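Local coordinates for uridylate kinase (Bacillus anthracis, PDB 2JJX), which probably catalyses the ATP-dependent phosphorylation of UMP to UDP in pyrimidine biosynthesis and carries an allosteric nucleotide-binding site, at residues G21-A25 and R36-I40; Q170-V175 and V222-D226. All coordinates share one frame; numbering follows the deposited sequence.

Contact 1: residues G21-A25 and R36-I40; sequences GGALA and RLEHI
Ala23 O faces the side chains of Arg36 and Ile40: Arg36 CD lies against it, and Ile40 CD1 comes within 3.4 Å of that oxygen. Arginine suits this border because its methylene chain can lie along the loop backbone while its charged end passes beyond. That chain bends at chi2 (-135°), which carries NE to 2.9 Å from Ala25 O, but the angle is too poor for a hydrogen bond and no such bond joins the segments. The remainder is apolar. Leu24 crosses both Leu37 and Ile40 at about a right angle, with Leu24 CB 3.6 Å from Leu37 CD1 and Leu24 CG 3.8 Å from Ile40 CD1. Ile40 reaches the loop because CG1 is anti to its carbonyl carbon (chi1 -60°) and CD1 extends onward. The small methyl of Ala23 is consistent with the close approach of turn and helix, Ala23 CB lying 4.3 Å from Ile40 CD1, and helix 76-101 packs against Leu24 and Leu37. Leu24 N donates to Gly21 O (3.0 Å) in a short 3-10 turn. A glycine-rich turn after strand 14-19, leading into helix 34-48, is characteristic of the amino acid kinase fold, in whose members this turn commonly lies near the nucleotide phosphates.

Contact 2: residues Q170-V175 and V222-D226; sequences QGVDGV and VFNFD
Asn224 packs against the backbone from Gly171 to Asp173 at the tight centre of this contact, where the loop after strand 164-169 passes over the neighbouring parallel strand 220-224 of the central sheet of the amino acid kinase fold. Asp173 and Asn224 cross at about a right angle, their carboxylate and amide planes 44° apart, with Asp173 OD2 4.0 Å from Asn224 CB. Val222 and Val175 form the buried apolar end: Val175 CG2 stands 4.2 Å from Val222 CG1, and the beta-branched valines are well suited to such extended, enclosed backbone. Beside them Gly174 CA runs 3.8 Å from Val222 O; its nearly fully extended backbone is one that glycine adopts easily. Val222 also packs on Val167 and Lys169 of strand 164-169, while Phe223 turns to the other side, against helix 230-235.

Gln170, Gly171 and Asp226 make the looser, solvent side. Asp226 turns its carboxylate to the aliphatic start of Gln170 with CG anti to the carbonyl carbon (chi1 -67°), while its OD1 also forms a long, weak ion pair with Arg36 NH1. Gly171 has a positive phi, at which a beta carbon would be jammed against the carbonyl O of Gln170. Asparagine serves here by offering an amide oxygen to the turning loop: Gly171 N donates to Asn224 OD1 over 2.8 Å, a weak bond bent to 127° at the hydrogen.

The centres of the two contacts lie 14 Å apart, and contact 1 closes along the chain before contact 2 opens. Strand 164-169 lies between strands 14-19 and 220-224 in the sheet, so the loops after three adjacent parallel strands take part. Helix 34-48 joins the two directly: His39 NE2 is 2.9 Å from Phe225 O, a probable hydrogen bond, their rings meet edge-to-face, and Ile40 CG1 packs on Phe225 CE2. Gln170 OE1 further approaches Arg36 NH1 and Gly22 O. The helix thus connects the glycine-rich turn with the ends of two strands, uniting distant parts of the sequence within one amino acid kinase domain.

Contact 1: residues G21-A25 and R36-I40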
loop_
_atom_site.group_PDB
_atom_site.type_symbol
_atom_site.label_atom_id
_atom_site.label_comp_id
_atom_site.label_asym_id
_atom_site.label_seq_id
_atom_site.Cartn_x
_atom_site.Cartn_y
_atom_site.Cartn_z
ATOM N N GLY A 21 1.936 5.978 28.656
ATOM C CA GLY A 21 1.025 7.036 28.275
ATOM C C GLY A 21 0.549 7.847 29.459
ATOM O O GLY A 21 0.323 9.040 29.359
ATOM N N GLY A 22 0.439 7.204 30.606
ATOM C CA GLY A 22 -0.006 7.848 31.826
ATOM C C GLY A 22 0.867 8.998 32.307
ATOM O O GLY A 22 0.436 9.851 33.080
ATOM N N ALA A 23 2.122 9.004 31.882
ATOM C CA ALA A 23 3.050 10.050 32.287
ATOM C C ALA A 23 2.773 11.358 31.553
ATOM O O ALA A 23 3.351 12.387 31.899
ATOM C CB ALA A 23 4.493 9.623 32.027
ATOM N N LEU A 24 2.013 11.309 30.457
ATOM C CA LEU A 24 1.802 12.519 29.658
ATOM C C LEU A 24 0.624 13.279 30.205
ATOM O O LEU A 24 0.444 14.458 29.924
ATOM C CB LEU A 24 1.580 12.214 28.174
ATOM C CG LEU A 24 2.768 11.617 27.426
ATOM C CD1 LEU A 24 3.153 10.279 28.051
ATOM C CD2 LEU A 24 2.365 11.393 25.998
ATOM N N ALA A 25 -0.152 12.599 31.035
ATOM C CA ALA A 25 -1.314 13.215 31.634
ATOM C C ALA A 25 -1.120 13.267 33.128
ATOM O O ALA A 25 -0.377 12.471 33.703
ATOM C CB ALA A 25 -2.549 12.398 31.322
ATOM N N ARG A 36 3.426 18.255 32.449
ATOM C CA ARG A 36 3.988 16.911 32.299
ATOM C C ARG A 36 4.735 16.748 30.974
ATOM O O ARG A 36 5.834 16.192 30.952
ATOM C CB ARG A 36 2.879 15.863 32.368
ATOM C CG ARG A 36 2.300 15.670 33.766
ATOM C CD ARG A 36 2.148 14.193 34.065
ATOM N NE ARG A 36 1.549 13.906 35.363
ATOM C CZ ARG A 36 2.104 13.112 36.274
ATOM N NH1 ARG A 36 3.301 12.582 36.041
ATOM N NH2 ARG A 36 1.475 12.866 37.421
ATOM N N LEU A 37 4.145 17.217 29.870
ATOM C CA LEU A 37 4.809 17.153 28.568
ATOM C C LEU A 37 6.141 17.911 28.589
ATOM O O LEU A 37 7.103 17.520 27.925
ATOM C CB LEU A 37 3.908 17.721 27.472
ATOM C CG LEU A 37 3.024 16.727 26.709
ATOM C CD1 LEU A 37 2.764 15.521 27.585
ATOM C CD2 LEU A 37 1.706 17.389 26.331
ATOM N N GLU A 38 6.195 18.998 29.356
ATOM C CA GLU A 38 7.400 19.828 29.452
ATOM C C GLU A 38 8.470 19.089 30.247
ATOM O O GLU A 38 9.654 19.113 29.889
ATOM C CB GLU A 38 7.075 21.146 30.151
ATOM C CG GLU A 38 8.244 22.086 30.292
ATOM C CD GLU A 38 7.894 23.331 31.094
ATOM O OE1 GLU A 38 6.716 23.480 31.501
ATOM O OE2 GLU A 38 8.798 24.170 31.303
ATOM N N HIS A 39 8.047 18.423 31.322
ATOM C CA HIS A 39 8.954 17.628 32.123
ATOM C C HIS A 39 9.581 16.565 31.216
ATOM O O HIS A 39 10.795 16.454 31.123
ATOM C CB HIS A 39 8.200 16.960 33.281
ATOM C CG HIS A 39 9.080 16.112 34.146
ATOM N ND1 HIS A 39 10.164 16.638 34.823
ATOM C CD2 HIS A 39 9.173 14.770 34.294
ATOM C CE1 HIS A 39 10.841 15.663 35.404
ATOM N NE2 HIS A 39 10.247 14.522 35.113
ATOM N N ILE A 40 8.739 15.805 30.523
ATOM C CA ILE A 40 9.184 14.744 29.622
ATOM C C ILE A 40 10.173 15.245 28.576
ATOM O O ILE A 40 11.160 14.586 28.268
ATOM C CB ILE A 40 7.998 14.009 28.971
ATOM C CG1 ILE A 40 7.103 13.377 30.034
ATOM C CG2 ILE A 40 8.482 12.969 27.967
ATOM C CD1 ILE A 40 5.763 12.847 29.495
#

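Contact 2: residues Q170-V175 and V222-D226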
loop_
_atom_site.group_PDB
_atom_site.type_symbol
_atom_site.label_atom_id
_atom_site.label_comp_id
_atom_site.label_asym_id
_atom_site.label_seq_id
_atom_site.Cartn_x
_atom_site.Cartn_y
_atom_site.Cartn_z
ATOM N N GLN A 170 6.623 6.116 37.163
ATOM C CA GLN A 170 6.168 7.289 37.898
ATOM C C GLN A 170 5.852 6.909 39.343
ATOM O O GLN A 170 5.139 5.938 39.607
ATOM C CB GLN A 170 5.000 8.042 37.221
ATOM C CG GLN A 170 4.065 7.241 36.331
ATOM C CD GLN A 170 2.783 7.994 35.967
ATOM O OE1 GLN A 170 2.760 9.229 35.908
ATOM N NE2 GLN A 170 1.711 7.240 35.705
ATOM N N GLY A 171 6.518 7.597 40.267
ATOM C CA GLY A 171 6.355 7.398 41.698
ATOM C C GLY A 171 7.298 6.434 42.403
ATOM O O GLY A 171 7.811 6.749 43.484
ATOM N N VAL A 172 7.494 5.259 41.806
ATOM C CA VAL A 172 8.355 4.221 42.363
ATOM C C VAL A 172 9.796 4.251 41.843
ATOM O O VAL A 172 10.036 4.110 40.652
ATOM C CB VAL A 172 7.719 2.851 42.179
ATOM C CG1 VAL A 172 7.019 2.753 40.830
ATOM C CG2 VAL A 172 8.765 1.776 42.326
ATOM N N ASP A 173 10.750 4.493 42.737
ATOM C CA ASP A 173 12.153 4.679 42.360
ATOM C C ASP A 173 12.937 3.445 41.897
ATOM O O ASP A 173 14.148 3.536 41.694
ATOM C CB ASP A 173 12.923 5.436 43.461
ATOM C CG ASP A 173 14.169 6.188 42.927
ATOM O OD1 ASP A 173 14.657 7.117 43.615
ATOM O OD2 ASP A 173 14.652 5.876 41.813
ATOM N N GLY A 174 12.277 2.298 41.746
ATOM C CA GLY A 174 12.959 1.077 41.330
ATOM C C GLY A 174 12.172 -0.228 41.428
ATOM O O GLY A 174 10.950 -0.261 41.252
ATOM N N VAL A 175 12.885 -1.337 41.615
ATOM C CA VAL A 175 12.231 -2.642 41.759
ATOM C C VAL A 175 12.467 -3.197 43.157
ATOM O O VAL A 175 13.604 -3.316 43.627
ATOM C CB VAL A 175 12.603 -3.640 40.649
ATOM C CG1 VAL A 175 12.338 -5.060 41.106
ATOM C CG2 VAL A 175 11.816 -3.345 39.385
ATOM N N VAL A 222 15.014 0.576 35.667
ATOM C CA VAL A 222 13.705 0.985 36.160
ATOM C C VAL A 222 13.958 2.067 37.202
ATOM O O VAL A 222 14.819 1.928 38.074
ATOM C CB VAL A 222 12.885 -0.219 36.680
ATOM C CG1 VAL A 222 11.466 0.205 37.083
ATOM C CG2 VAL A 222 12.828 -1.315 35.612
ATOM N N PHE A 223 13.302 3.208 37.034
ATOM C CA PHE A 223 13.602 4.343 37.893
ATOM C C PHE A 223 12.470 5.338 37.895
ATOM O O PHE A 223 11.541 5.214 37.111
ATOM C CB PHE A 223 14.859 5.047 37.386
ATOM C CG PHE A 223 14.739 5.560 35.973
ATOM C CD1 PHE A 223 15.219 4.823 34.899
ATOM C CD2 PHE A 223 14.059 6.738 35.712
ATOM C CE1 PHE A 223 15.030 5.270 33.610
ATOM C CE2 PHE A 223 13.909 7.195 34.428
ATOM C CZ PHE A 223 14.382 6.459 33.375
ATOM N N ASN A 224 12.583 6.354 38.747
ATOM C CA ASN A 224 11.553 7.395 38.885
ATOM C C ASN A 224 11.691 8.498 37.836
ATOM O O ASN A 224 12.483 9.426 38.013
ATOM C CB ASN A 224 11.661 8.041 40.272
ATOM C CG ASN A 224 10.310 8.437 40.841
ATOM O OD1 ASN A 224 9.275 8.269 40.193
ATOM N ND2 ASN A 224 10.310 8.935 42.073
ATOM N N PHE A 225 10.897 8.444 36.774
ATOM C CA PHE A 225 10.997 9.473 35.738
ATOM C C PHE A 225 10.581 10.823 36.318
ATOM O O PHE A 225 11.104 11.870 35.922
ATOM C CB PHE A 225 10.086 9.130 34.557
ATOM C CG PHE A 225 10.287 10.002 33.343
ATOM C CD1 PHE A 225 11.376 9.809 32.502
ATOM C CD2 PHE A 225 9.299 10.903 32.950
ATOM C CE1 PHE A 225 11.494 10.543 31.313
ATOM C CE2 PHE A 225 9.421 11.639 31.775
ATOM C CZ PHE A 225 10.522 11.462 30.957
ATOM N N ASP A 226 9.643 10.780 37.262
ATOM C CA ASP A 226 9.090 11.971 37.892
ATOM C C ASP A 226 10.101 12.797 38.669
ATOM O O ASP A 226 9.785 13.911 39.078
ATOM C CB ASP A 226 7.919 11.599 38.798
ATOM C CG ASP A 226 6.717 11.080 38.027
ATOM O OD1 ASP A 226 6.783 11.021 36.784
ATOM O OD2 ASP A 226 5.709 10.726 38.679
#